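Local coordinates for protein iron transport multicopper oxidase FET3 (Saccharomyces cerevisiae, PDB 1ZPU) that couples four-electron oxygen reduction at copper to oxidation of ferrous iron, supplying ferric iron to the permease for high-affinity uptake, and also oxidises cuprous ions, at residues Pro34-Asn39 against Gly118-Lys123; Tyr131-Ser136 against Thr186-Arg191; Trp180-Asp185 against Ser274-Asn279; His208-Val213 against Tyr236-His241. All blocks are in the same frame, centred on the assembly; numbering follows the deposited sequence.

How the interactions relate
Interaction 1 lies in the first cupredoxin domain and interactions 2, 3 and 4 in the second, with interactions 1 and 2 meeting where the domains touch: Leu119 CD1 is 3.4 Å from Ser136 CB. Two N-acetylglucosamines, NAG chain G and NAG chain B, touch both contacts at that junction. Interactions 2 and 4 belong to one sheet, centres about 9 Å apart, and are joined by the backbone bond from Leu190 N to Val238 O. Interaction 3 belongs to the facing sheet, its centre about 12 Å from that of interaction 2. None of the four binds copper; the side chain of Phe120 is about 8 Å from that of His62, a type 3 copper ligand.

Interaction 1: Pro34-Asn39 against Gly118-Lys123; sequences PDITVN and GLFIIK. With NAG (2-acetamido-2-deoxy-beta-D-glucopyranose), chain G; NAG (2-acetamido-2-deoxy-beta-D-glucopyranose), chain B.
Ile36 lies obliquely across the phenyl ring of Phe120, with CG2 over one face toward the rim and Ile36 CD1 3.7 Å from Phe120 CD2. Phe120 brings its ring to this place with CG anti to the backbone N (chi1 -165°). Val38 CG2 reaches the same ring from an oblique direction, 3.9 Å from Phe120 CE1, and runs alongside Ile122, whose CG1 sits at the ring edge in its plane. These four apolar side chains share one face of the parallel strand pair. On the other face Thr37 and Ile121 point the same way, the two CG2 methyls 3.8 Å apart (Thr37 CG2 to Ile121 CG2). Lys123, bent at chi2 and chi3, carries CD across the Thr37 methyl at about a right angle. Before strand 36-39 begins, Asp35 stands beside Leu119 and its OD1 accepts the Leu119 N-H at 2.9 Å, met on the anti side and 24° out of the carboxylate plane. The backbone ladder continues from there, starting with Ile36 N to Leu119 O at 2.8 Å and ending with Lys123 N to Val38 O. The acetyl methyl C8 of NAG chain B touches both Asp35 CB and Ile121 CD1. Strand 36-39 is outermost in its sheet; strand 117-123 pairs on its far side with antiparallel strand 100-105, while Ile36 and Val38 pack on strands 2-14 and 43-49 of the opposing sheet, and Phe120 on 43-49, in the first cupredoxin sandwich.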
# COMPACT_ATOMS: atom_id res chain seq x y z
N PRO A 34 -17.29 3.42 3.12
CA PRO A 34 -17.27 4.05 4.45
C PRO A 34 -15.87 4.12 5.05
O PRO A 34 -14.97 3.43 4.60
CB PRO A 34 -18.11 3.09 5.28
CG PRO A 34 -17.95 1.77 4.61
CD PRO A 34 -17.91 2.09 3.16
N ASP A 35 -15.71 4.95 6.08
CA ASP A 35 -14.49 4.91 6.88
C ASP A 35 -14.77 4.26 8.22
O ASP A 35 -15.83 4.50 8.82
CB ASP A 35 -13.91 6.30 7.09
CG ASP A 35 -13.74 7.07 5.79
OD1 ASP A 35 -13.12 6.54 4.81
OD2 ASP A 35 -14.23 8.23 5.75
N ILE A 36 -13.83 3.44 8.69
CA ILE A 36 -13.95 2.80 10.00
C ILE A 36 -13.14 3.56 11.04
O ILE A 36 -11.98 3.91 10.80
CB ILE A 36 -13.47 1.34 9.97
CG1 ILE A 36 -14.29 0.53 8.96
CG2 ILE A 36 -13.61 0.71 11.33
CD1 ILE A 36 -13.61 -0.77 8.54
N THR A 37 -13.74 3.80 12.20
CA THR A 37 -13.01 4.37 13.33
C THR A 37 -13.24 3.49 14.56
O THR A 37 -14.39 3.29 14.98
CB THR A 37 -13.43 5.84 13.57
OG1 THR A 37 -13.24 6.59 12.36
CG2 THR A 37 -12.58 6.47 14.66
N VAL A 38 -12.16 2.94 15.10
CA VAL A 38 -12.25 2.09 16.29
C VAL A 38 -11.26 2.53 17.36
O VAL A 38 -10.40 3.39 17.11
CB VAL A 38 -12.06 0.58 15.95
CG1 VAL A 38 -13.05 0.14 14.89
CG2 VAL A 38 -10.64 0.30 15.49
N ASN A 39 -11.38 1.94 18.56
CA ASN A 39 -10.44 2.17 19.64
C ASN A 39 -9.43 1.04 19.75
O ASN A 39 -9.72 -0.10 19.38
CB ASN A 39 -11.20 2.29 20.96
CG ASN A 39 -11.67 3.70 21.22
OD1 ASN A 39 -10.88 4.61 21.49
ND2 ASN A 39 -12.98 3.90 21.15
N GLY A 118 -11.11 2.81 1.51
CA GLY A 118 -11.65 3.61 2.59
C GLY A 118 -10.65 3.70 3.71
O GLY A 118 -9.69 2.93 3.77
N LEU A 119 -10.86 4.66 4.62
CA LEU A 119 -9.95 4.88 5.73
C LEU A 119 -10.27 4.02 6.95
O LEU A 119 -11.42 3.68 7.22
CB LEU A 119 -9.95 6.35 6.12
CG LEU A 119 -9.50 7.38 5.07
CD1 LEU A 119 -9.34 8.72 5.72
CD2 LEU A 119 -8.20 7.00 4.41
N PHE A 120 -9.23 3.68 7.70
CA PHE A 120 -9.35 2.89 8.91
C PHE A 120 -8.56 3.60 10.00
O PHE A 120 -7.32 3.58 9.97
CB PHE A 120 -8.78 1.49 8.66
CG PHE A 120 -9.15 0.48 9.71
CD1 PHE A 120 -8.65 0.58 11.01
CD2 PHE A 120 -9.99 -0.59 9.38
CE1 PHE A 120 -9.00 -0.37 11.97
CE2 PHE A 120 -10.35 -1.54 10.34
CZ PHE A 120 -9.85 -1.44 11.63
N ILE A 121 -9.26 4.24 10.93
CA ILE A 121 -8.62 5.02 11.98
C ILE A 121 -8.72 4.34 13.32
O ILE A 121 -9.83 3.95 13.75
CB ILE A 121 -9.20 6.47 12.07
CG1 ILE A 121 -8.44 7.39 11.14
CG2 ILE A 121 -9.07 7.03 13.46
CD1 ILE A 121 -8.95 7.40 9.75
N ILE A 122 -7.58 4.19 13.98
CA ILE A 122 -7.55 3.69 15.35
C ILE A 122 -7.08 4.78 16.30
O ILE A 122 -5.98 5.31 16.14
CB ILE A 122 -6.64 2.44 15.49
CG1 ILE A 122 -7.02 1.39 14.45
CG2 ILE A 122 -6.73 1.87 16.89
CD1 ILE A 122 -5.94 0.37 14.21
N LYS A 123 -7.91 5.14 17.27
CA LYS A 123 -7.52 6.16 18.25
C LYS A 123 -6.80 5.56 19.44
O LYS A 123 -7.09 4.41 19.84
CB LYS A 123 -8.71 6.96 18.77
CG LYS A 123 -9.60 7.59 17.72
CD LYS A 123 -10.86 6.76 17.53
CE LYS A 123 -11.79 6.83 18.76
NZ LYS A 123 -12.78 5.72 18.74
C1 NAG G . -12.72 14.00 3.64
C2 NAG G . -13.34 15.13 4.45
C3 NAG G . -13.16 14.89 5.95
C4 NAG G . -13.59 13.48 6.38
C5 NAG G . -12.96 12.46 5.45
C6 NAG G . -13.61 11.12 5.74
C7 NAG G . -13.48 17.48 3.76
C8 NAG G . -12.80 18.82 3.67
N2 NAG G . -12.76 16.41 4.08
O3 NAG G . -13.94 15.82 6.64
O4 NAG G . -13.09 13.14 7.66
O5 NAG G . -13.25 12.78 4.11
O6 NAG G . -13.01 10.10 4.99
O7 NAG G . -14.69 17.40 3.53
C1 NAG B . -13.99 13.31 8.76
C2 NAG B . -13.40 12.54 9.93
C3 NAG B . -14.27 12.72 11.17
C4 NAG B . -14.59 14.18 11.48
C5 NAG B . -14.99 14.92 10.21
C6 NAG B . -15.02 16.43 10.43
C7 NAG B . -12.18 10.49 9.42
C8 NAG B . -12.30 9.06 8.96
N2 NAG B . -13.33 11.12 9.65
O3 NAG B . -13.64 12.11 12.27
O4 NAG B . -15.70 14.20 12.35
O5 NAG B . -14.10 14.66 9.15
O6 NAG B . -15.34 17.06 9.22
O7 NAG B . -11.08 11.03 9.56

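Interaction 2: Tyr131-Ser136 against Thr186-Arg191; sequences YDEELS and TTYLLR. With NAG (2-acetamido-2-deoxy-beta-D-glucopyranose), chain B; NAG (2-acetamido-2-deoxy-beta-D-glucopyranose), chain G.
Thr186 CG2 rests on Asp132 CB at 3.5 Å, while its hydroxyl turns back to Pro184 O. At Thr187 the backbone N-H goes to Asp132 OD2 at 2.8 Å, using the anti lone pair, and the carbonyl oxygen of Thr187 accepts from both Asp132 N and Glu133 N; OG1 bonds to His241 ND1. These bonds fix the start of the pairing. Tyr188 runs beside Glu133, its CE2 3.5 Å from Glu133 CB, and sends its hydroxyl to Gln183 N. Leu189 pushes CB over one face of the Tyr131 ring, 3.9 Å from the centroid, a CH-pi contact made possible because Tyr131 CG lies between its backbone N and carbonyl carbon (chi1 56°). Leu190 turns to the other side, onto Trp180. Arg191, extended from CG to NE, gives NH2 to Glu134 OE1 at 2.6 Å in a salt bridge; the oxygen lies in the guanidinium plane, but the nitrogen is 46° above the carboxylate plane. A leucine in place of Arg191 would probably leave the Glu134 carboxylate without its charged mate and free to turn. Ser136 OG, at the edge of the guanidinium, donates to O7 of NAG chain B at 2.6 Å. Parallel pairing of strand 133-142 with strand 187-194, the latter flanked by antiparallel strand 235-241, is the mixed-sheet arrangement of a cupredoxin domain, here the second of the oxidase.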
# COMPACT_ATOMS: atom_id res chain seq x y z
N TYR A 131 -4.84 18.92 19.88
CA TYR A 131 -5.52 19.49 18.73
C TYR A 131 -6.99 19.72 19.05
O TYR A 131 -7.56 19.05 19.93
CB TYR A 131 -5.36 18.60 17.50
CG TYR A 131 -5.84 17.19 17.73
CD1 TYR A 131 -7.19 16.86 17.58
CD2 TYR A 131 -4.95 16.19 18.11
CE1 TYR A 131 -7.64 15.56 17.79
CE2 TYR A 131 -5.38 14.89 18.33
CZ TYR A 131 -6.73 14.58 18.17
OH TYR A 131 -7.16 13.30 18.39
N ASP A 132 -7.61 20.65 18.33
CA ASP A 132 -8.98 21.06 18.59
C ASP A 132 -9.98 20.28 17.77
O ASP A 132 -11.05 19.93 18.26
CB ASP A 132 -9.13 22.54 18.29
CG ASP A 132 -8.16 23.40 19.09
OD1 ASP A 132 -8.20 23.34 20.34
OD2 ASP A 132 -7.36 24.12 18.45
N GLU A 133 -9.63 20.03 16.51
CA GLU A 133 -10.49 19.32 15.56
C GLU A 133 -9.64 18.37 14.76
O GLU A 133 -8.41 18.50 14.72
CB GLU A 133 -11.14 20.28 14.57
CG GLU A 133 -11.88 21.48 15.17
CD GLU A 133 -13.27 21.13 15.65
OE1 GLU A 133 -13.79 20.08 15.18
OE2 GLU A 133 -13.83 21.89 16.47
N GLU A 134 -10.30 17.44 14.08
CA GLU A 134 -9.61 16.47 13.26
C GLU A 134 -10.41 16.05 12.01
O GLU A 134 -11.64 16.01 12.03
CB GLU A 134 -9.24 15.27 14.11
CG GLU A 134 -10.41 14.66 14.85
CD GLU A 134 -10.25 13.16 15.02
OE1 GLU A 134 -10.08 12.46 13.98
OE2 GLU A 134 -10.29 12.69 16.19
N LEU A 135 -9.69 15.75 10.93
CA LEU A 135 -10.27 15.26 9.67
C LEU A 135 -9.22 14.53 8.85
O LEU A 135 -8.05 14.48 9.23
CB LEU A 135 -10.82 16.42 8.83
CG LEU A 135 -9.81 17.34 8.13
CD1 LEU A 135 -10.45 18.00 6.93
CD2 LEU A 135 -9.28 18.36 9.10
N SER A 136 -9.63 13.98 7.72
CA SER A 136 -8.69 13.38 6.79
C SER A 136 -8.91 13.90 5.39
O SER A 136 -9.96 14.46 5.08
CB SER A 136 -8.81 11.86 6.79
OG SER A 136 -8.91 11.32 8.10
N THR A 186 -7.30 27.80 15.21
CA THR A 186 -7.66 26.44 15.60
C THR A 186 -6.60 25.47 15.09
O THR A 186 -6.09 25.61 13.98
CB THR A 186 -9.08 26.07 15.09
OG1 THR A 186 -10.03 27.01 15.59
CG2 THR A 186 -9.48 24.68 15.53
N THR A 187 -6.24 24.51 15.93
CA THR A 187 -5.31 23.47 15.55
C THR A 187 -6.10 22.28 15.04
O THR A 187 -6.90 21.69 15.78
CB THR A 187 -4.41 23.04 16.72
OG1 THR A 187 -3.58 24.13 17.13
CG2 THR A 187 -3.52 21.86 16.32
N TYR A 188 -5.88 21.92 13.78
CA TYR A 188 -6.52 20.76 13.17
C TYR A 188 -5.55 19.61 13.05
O TYR A 188 -4.40 19.80 12.64
CB TYR A 188 -7.05 21.11 11.78
CG TYR A 188 -8.29 21.96 11.81
CD1 TYR A 188 -8.20 23.35 11.96
CD2 TYR A 188 -9.55 21.39 11.68
CE1 TYR A 188 -9.35 24.15 11.98
CE2 TYR A 188 -10.70 22.17 11.71
CZ TYR A 188 -10.60 23.54 11.85
OH TYR A 188 -11.74 24.31 11.88
N LEU A 189 -6.00 18.42 13.42
CA LEU A 189 -5.27 17.20 13.07
C LEU A 189 -5.74 16.74 11.68
O LEU A 189 -6.89 16.35 11.48
CB LEU A 189 -5.45 16.11 14.13
CG LEU A 189 -4.55 14.88 14.01
CD1 LEU A 189 -3.17 15.16 14.53
CD2 LEU A 189 -5.15 13.69 14.73
N LEU A 190 -4.83 16.81 10.72
CA LEU A 190 -5.15 16.53 9.35
C LEU A 190 -4.45 15.24 8.94
O LEU A 190 -3.22 15.18 8.88
CB LEU A 190 -4.69 17.72 8.50
CG LEU A 190 -5.27 17.96 7.11
CD1 LEU A 190 -4.70 19.24 6.54
CD2 LEU A 190 -4.94 16.82 6.19
N ARG A 191 -5.24 14.21 8.66
CA ARG A 191 -4.71 12.93 8.18
C ARG A 191 -4.67 12.92 6.67
O ARG A 191 -5.71 12.84 6.02
CB ARG A 191 -5.58 11.75 8.65
CG ARG A 191 -5.84 11.68 10.13
CD ARG A 191 -7.02 10.77 10.37
NE ARG A 191 -7.70 11.10 11.61
CZ ARG A 191 -7.36 10.58 12.79
NH1 ARG A 191 -6.36 9.70 12.87
NH2 ARG A 191 -8.02 10.94 13.88
C1 NAG B . -13.99 13.31 8.76
C2 NAG B . -13.40 12.54 9.93
C3 NAG B . -14.27 12.72 11.17
C4 NAG B . -14.59 14.18 11.48
C5 NAG B . -14.99 14.92 10.21
C6 NAG B . -15.02 16.43 10.43
C7 NAG B . -12.18 10.49 9.42
C8 NAG B . -12.30 9.06 8.96
N2 NAG B . -13.33 11.12 9.65
O3 NAG B . -13.64 12.11 12.27
O4 NAG B . -15.70 14.20 12.35
O5 NAG B . -14.10 14.66 9.15
O6 NAG B . -15.34 17.06 9.22
O7 NAG B . -11.08 11.03 9.56
C1 NAG G . -12.72 14.00 3.64
C2 NAG G . -13.34 15.13 4.45
C3 NAG G . -13.16 14.89 5.95
C4 NAG G . -13.59 13.48 6.38
C5 NAG G . -12.96 12.46 5.45
C6 NAG G . -13.61 11.12 5.74
C7 NAG G . -13.48 17.48 3.76
C8 NAG G . -12.80 18.82 3.67
N2 NAG G . -12.76 16.41 4.08
O3 NAG G . -13.94 15.82 6.64
O4 NAG G . -13.09 13.14 7.66
O5 NAG G . -13.25 12.78 4.11
O6 NAG G . -13.01 10.10 4.99
O7 NAG G . -14.69 17.40 3.53

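Interaction 3: Trp180-Asp185 against Ser274-Asn279; sequences WEVQPD and SYMVYN. With NAG (2-acetamido-2-deoxy-beta-D-glucopyranose), chain C; NAG (2-acetamido-2-deoxy-beta-D-glucopyranose), chain G.
Trp180 and Met276 both set CG anti to the backbone N (chi1 177° and -171°), which lays the indole and the extended thioether chain side by side, pointing the same way. They sit on neighbouring parallel strands, where 179-181 forms the outer strand beside 271-277 in one sheet of the second cupredoxin sandwich. Met276 CG is 3.9 Å from Trp180 CE3, and the sulfur stands obliquely off the six-membered ring, SD 4.8 Å from its centroid, a Met-aromatic contact. The chain end of Met276 continues to Val182, crossing it at about a right angle, with Met276 CE 3.9 Å from Val182 CG2. Val182 is wedged between two rings: CG1 lies over the centre of the Trp180 indole in its own segment, and CG2 over the face of Tyr278. That second contact is a CH-pi interaction, Val182 CG2 lying 3.6 Å from the Tyr278 ring centroid and only 12° off the normal. The phenol oxygen of Tyr278 is held in turn by His208 NE2 and Lys243 N, which anchor the ring beyond the strand end. Three backbone bonds zip the strands, from Trp180 N to Tyr275 O at 2.7 Å, Val277 N to Trp180 O, and Val182 N to Val277 O. The indole also packs on Ile252 and meets Tyr188 edge-to-face, linking this sheet to the one opposite. C8 of NAG chain G reaches Trp180 CB. Just past the strand, the glycosylated Asn279 carries its sugar through a covalent bond of 1.4 Å from ND2 to C1 of NAG chain C.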
# COMPACT_ATOMS: atom_id res chain seq x y z
N TRP A 180 -12.89 22.99 2.26
CA TRP A 180 -12.64 22.71 3.67
C TRP A 180 -12.89 23.99 4.45
O TRP A 180 -12.10 24.95 4.39
CB TRP A 180 -11.23 22.17 3.86
CG TRP A 180 -10.83 21.92 5.29
CD1 TRP A 180 -11.64 21.52 6.30
CD2 TRP A 180 -9.52 22.03 5.83
NE1 TRP A 180 -10.92 21.38 7.46
CE2 TRP A 180 -9.61 21.68 7.20
CE3 TRP A 180 -8.28 22.39 5.31
CZ2 TRP A 180 -8.50 21.69 8.06
CZ3 TRP A 180 -7.16 22.41 6.16
CH2 TRP A 180 -7.29 22.06 7.53
N GLU A 181 -14.00 24.01 5.18
CA GLU A 181 -14.40 25.17 5.98
C GLU A 181 -13.70 25.16 7.33
O GLU A 181 -13.88 24.23 8.11
CB GLU A 181 -15.90 25.14 6.22
CG GLU A 181 -16.73 24.80 5.01
CD GLU A 181 -18.05 25.54 5.01
OE1 GLU A 181 -18.33 26.24 4.02
OE2 GLU A 181 -18.80 25.43 6.02
N VAL A 182 -12.92 26.19 7.62
CA VAL A 182 -12.15 26.20 8.87
C VAL A 182 -12.61 27.27 9.82
O VAL A 182 -13.33 28.18 9.43
CB VAL A 182 -10.62 26.30 8.64
CG1 VAL A 182 -10.08 25.01 8.01
CG2 VAL A 182 -10.25 27.53 7.83
N GLN A 183 -12.19 27.16 11.08
CA GLN A 183 -12.39 28.21 12.09
C GLN A 183 -11.06 28.89 12.39
O GLN A 183 -10.02 28.23 12.37
CB GLN A 183 -12.94 27.61 13.39
CG GLN A 183 -14.29 26.94 13.25
CD GLN A 183 -15.41 27.94 13.11
OE1 GLN A 183 -15.43 28.99 13.77
NE2 GLN A 183 -16.36 27.62 12.24
N PRO A 184 -11.08 30.20 12.67
CA PRO A 184 -9.83 30.90 12.96
C PRO A 184 -9.15 30.38 14.22
O PRO A 184 -9.83 29.86 15.11
CB PRO A 184 -10.29 32.34 13.19
CG PRO A 184 -11.73 32.22 13.60
CD PRO A 184 -12.25 31.09 12.76
N ASP A 185 -7.83 30.52 14.29
CA ASP A 185 -7.07 30.19 15.50
C ASP A 185 -7.42 28.81 16.05
O ASP A 185 -7.82 28.66 17.20
CB ASP A 185 -7.25 31.27 16.57
CG ASP A 185 -6.38 31.03 17.80
OD1 ASP A 185 -5.21 30.62 17.63
OD2 ASP A 185 -6.87 31.23 18.94
N SER A 274 -7.77 22.89 -4.41
CA SER A 274 -8.93 22.84 -3.53
C SER A 274 -8.91 24.04 -2.59
O SER A 274 -8.00 24.87 -2.64
CB SER A 274 -8.98 21.55 -2.75
OG SER A 274 -9.68 20.56 -3.47
N TYR A 275 -9.93 24.16 -1.73
CA TYR A 275 -10.13 25.40 -1.01
C TYR A 275 -10.19 25.28 0.49
O TYR A 275 -11.08 24.65 1.05
CB TYR A 275 -11.40 26.10 -1.49
CG TYR A 275 -11.62 25.97 -2.96
CD1 TYR A 275 -12.72 25.26 -3.46
CD2 TYR A 275 -10.73 26.54 -3.87
CE1 TYR A 275 -12.92 25.13 -4.81
CE2 TYR A 275 -10.92 26.41 -5.23
CZ TYR A 275 -12.03 25.69 -5.69
OH TYR A 275 -12.24 25.56 -7.04
N MET A 276 -9.22 25.91 1.15
CA MET A 276 -9.32 26.16 2.58
C MET A 276 -10.09 27.48 2.79
O MET A 276 -9.57 28.58 2.51
CB MET A 276 -7.94 26.21 3.22
CG MET A 276 -7.96 26.24 4.72
SD MET A 276 -6.28 26.16 5.34
CE MET A 276 -6.50 26.64 7.05
N VAL A 277 -11.32 27.35 3.26
CA VAL A 277 -12.27 28.45 3.32
C VAL A 277 -12.44 29.01 4.74
O VAL A 277 -13.03 28.36 5.60
CB VAL A 277 -13.65 28.06 2.75
CG1 VAL A 277 -14.58 29.23 2.75
CG2 VAL A 277 -13.53 27.51 1.33
N TYR A 278 -11.93 30.21 4.97
CA TYR A 278 -12.14 30.91 6.22
C TYR A 278 -13.41 31.73 6.10
O TYR A 278 -14.11 31.93 7.08
CB TYR A 278 -10.97 31.84 6.54
CG TYR A 278 -9.70 31.20 7.06
CD1 TYR A 278 -8.88 30.44 6.23
CD2 TYR A 278 -9.28 31.41 8.37
CE1 TYR A 278 -7.71 29.88 6.69
CE2 TYR A 278 -8.10 30.85 8.85
CZ TYR A 278 -7.32 30.09 8.00
OH TYR A 278 -6.15 29.54 8.47
N ASN A 279 -13.68 32.21 4.90
CA ASN A 279 -14.80 33.10 4.64
C ASN A 279 -15.65 32.57 3.48
O ASN A 279 -15.20 32.52 2.34
CB ASN A 279 -14.31 34.51 4.36
CG ASN A 279 -15.42 35.52 4.27
OD1 ASN A 279 -16.59 35.16 4.07
ND2 ASN A 279 -15.07 36.80 4.44
C1 NAG C . -15.91 37.78 3.80
C2 NAG C . -16.27 38.73 4.94
C3 NAG C . -17.04 39.93 4.40
C4 NAG C . -16.19 40.62 3.34
C5 NAG C . -15.84 39.59 2.27
C6 NAG C . -14.94 40.14 1.18
C7 NAG C . -16.60 37.98 7.22
C8 NAG C . -17.58 38.40 8.28
N2 NAG C . -17.04 38.06 5.97
O3 NAG C . -17.38 40.80 5.46
O4 NAG C . -16.91 41.68 2.76
O5 NAG C . -15.17 38.50 2.85
O6 NAG C . -15.02 39.23 0.11
O7 NAG C . -15.46 37.58 7.54
C1 NAG G . -12.72 14.00 3.64
C2 NAG G . -13.34 15.13 4.45
C3 NAG G . -13.16 14.89 5.95
C4 NAG G . -13.59 13.48 6.38
C5 NAG G . -12.96 12.46 5.45
C6 NAG G . -13.61 11.12 5.74
C7 NAG G . -13.48 17.48 3.76
C8 NAG G . -12.80 18.82 3.67
N2 NAG G . -12.76 16.41 4.08
O3 NAG G . -13.94 15.82 6.64
O4 NAG G . -13.09 13.14 7.66
O5 NAG G . -13.25 12.78 4.11
O6 NAG G . -13.01 10.10 4.99
O7 NAG G . -14.69 17.40 3.53

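Interaction 4: His208-Val213 against Tyr236-His241; sequences HEMTVV and YTVLVH
Val213 meets Leu239 at about a right angle, CG1 of Val213 3.5 Å from Leu239 CD1, while the main chains pair beneath them. Val238 faces the other way and parts its two methyls: CG1 touches Met210 CB at 3.6 Å, and CG2 touches Val212 CG2, also at 3.6 Å. Val212 sets CG1 anti to the backbone N (chi1 176°), which carries that methyl obliquely to the Tyr236 ring. Met210 CG runs beside Val240 CG2 at 4.1 Å. Cutting Val213 back to an alanine is likely to open a gap beside Leu239 CD1 and leave that leucine end less fixed. The backbone keeps these groups in step: Thr211 and Leu239 exchange two hydrogen bonds, from Thr211 N to Leu239 O at 2.9 Å and Leu239 N to Thr211 O, and Val213 N then bonds to Thr237 O. Thr211-Leu239 is thus a hydrogen-bonded pair and Val212-Val238 a non-hydrogen-bonded one, with the strand axes 140° apart. Farther out, polar ends fasten the strands: Tyr236 OH bonds to Arg436 NH1 of the third domain, Thr237 OG1 to Thr101 OG1 of the first, and His241 to Thr187 OG1 through ND1 and to Asp185 OD1 through NE2. Strand 218-225 flanks 210-215, and strand 187-194 flanks 235-241 on its other side. This antiparallel pairing inside a mixed sheet is that of the Greek-key cupredoxin sandwich, here the second domain of the multicopper oxidase.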
# COMPACT_ATOMS: atom_id res chain seq x y z
N HIS A 208 0.36 28.09 4.84
CA HIS A 208 0.21 27.34 6.08
C HIS A 208 1.29 26.28 6.19
O HIS A 208 1.43 25.43 5.32
CB HIS A 208 -1.15 26.64 6.15
CG HIS A 208 -2.31 27.56 6.37
ND1 HIS A 208 -2.76 28.44 5.41
CD2 HIS A 208 -3.16 27.68 7.41
CE1 HIS A 208 -3.81 29.09 5.87
NE2 HIS A 208 -4.07 28.65 7.08
N GLU A 209 2.04 26.32 7.28
CA GLU A 209 3.00 25.27 7.57
C GLU A 209 2.30 24.02 8.06
O GLU A 209 1.17 24.09 8.57
CB GLU A 209 4.02 25.74 8.61
CG GLU A 209 5.22 26.43 7.98
CD GLU A 209 6.09 27.16 8.98
OE1 GLU A 209 5.84 27.05 10.21
OE2 GLU A 209 7.02 27.86 8.53
N MET A 210 2.97 22.88 7.91
CA MET A 210 2.44 21.59 8.37
C MET A 210 3.41 20.92 9.33
O MET A 210 4.61 20.81 9.04
CB MET A 210 2.18 20.67 7.20
CG MET A 210 1.14 21.19 6.28
SD MET A 210 0.84 20.09 4.90
CE MET A 210 2.42 20.04 4.08
N THR A 211 2.89 20.49 10.47
CA THR A 211 3.72 19.83 11.48
C THR A 211 3.45 18.34 11.47
O THR A 211 2.39 17.88 11.91
CB THR A 211 3.46 20.37 12.88
OG1 THR A 211 3.45 21.80 12.83
CG2 THR A 211 4.54 19.88 13.83
N VAL A 212 4.40 17.58 10.95
CA VAL A 212 4.22 16.14 10.80
C VAL A 212 4.30 15.50 12.17
O VAL A 212 5.27 15.70 12.90
CB VAL A 212 5.20 15.52 9.76
CG1 VAL A 212 5.06 14.03 9.70
CG2 VAL A 212 4.93 16.09 8.40
N VAL A 213 3.26 14.75 12.54
CA VAL A 213 3.19 14.09 13.85
C VAL A 213 3.01 12.58 13.78
O VAL A 213 3.08 11.91 14.81
CB VAL A 213 2.13 14.70 14.78
CG1 VAL A 213 2.44 16.14 15.05
CG2 VAL A 213 0.74 14.54 14.20
N TYR A 236 0.61 10.57 5.94
CA TYR A 236 1.22 11.57 6.82
C TYR A 236 0.09 12.19 7.59
O TYR A 236 -0.87 12.66 6.99
CB TYR A 236 1.99 12.66 6.06
CG TYR A 236 3.29 12.22 5.43
CD1 TYR A 236 4.53 12.69 5.89
CD2 TYR A 236 3.29 11.33 4.35
CE1 TYR A 236 5.73 12.26 5.28
CE2 TYR A 236 4.46 10.90 3.74
CZ TYR A 236 5.67 11.36 4.20
OH TYR A 236 6.78 10.88 3.55
N THR A 237 0.18 12.16 8.91
CA THR A 237 -0.72 12.91 9.77
C THR A 237 -0.00 14.18 10.24
O THR A 237 1.15 14.15 10.67
CB THR A 237 -1.20 12.10 10.98
OG1 THR A 237 -1.79 10.88 10.53
CG2 THR A 237 -2.22 12.89 11.78
N VAL A 238 -0.72 15.29 10.16
CA VAL A 238 -0.12 16.60 10.19
C VAL A 238 -0.99 17.54 11.03
O VAL A 238 -2.23 17.52 10.94
CB VAL A 238 0.02 17.09 8.71
CG1 VAL A 238 -0.37 18.53 8.53
CG2 VAL A 238 1.41 16.80 8.17
N LEU A 239 -0.34 18.33 11.88
CA LEU A 239 -1.00 19.40 12.60
C LEU A 239 -0.97 20.66 11.74
O LEU A 239 0.06 20.98 11.14
CB LEU A 239 -0.28 19.67 13.93
CG LEU A 239 -0.37 18.71 15.12
CD1 LEU A 239 0.72 19.01 16.12
CD2 LEU A 239 -1.72 18.78 15.80
N VAL A 240 -2.10 21.37 11.68
CA VAL A 240 -2.21 22.63 10.96
C VAL A 240 -2.91 23.63 11.86
O VAL A 240 -4.02 23.36 12.33
CB VAL A 240 -2.99 22.47 9.64
CG1 VAL A 240 -3.32 23.81 9.03
CG2 VAL A 240 -2.20 21.63 8.64
N HIS A 241 -2.27 24.76 12.12
CA HIS A 241 -2.89 25.79 12.93
C HIS A 241 -3.34 26.96 12.06
O HIS A 241 -2.53 27.54 11.32
CB HIS A 241 -1.97 26.25 14.07
CG HIS A 241 -2.66 27.09 15.12
ND1 HIS A 241 -3.63 26.58 15.97
CD2 HIS A 241 -2.52 28.39 15.46
CE1 HIS A 241 -4.05 27.54 16.77
NE2 HIS A 241 -3.39 28.64 16.49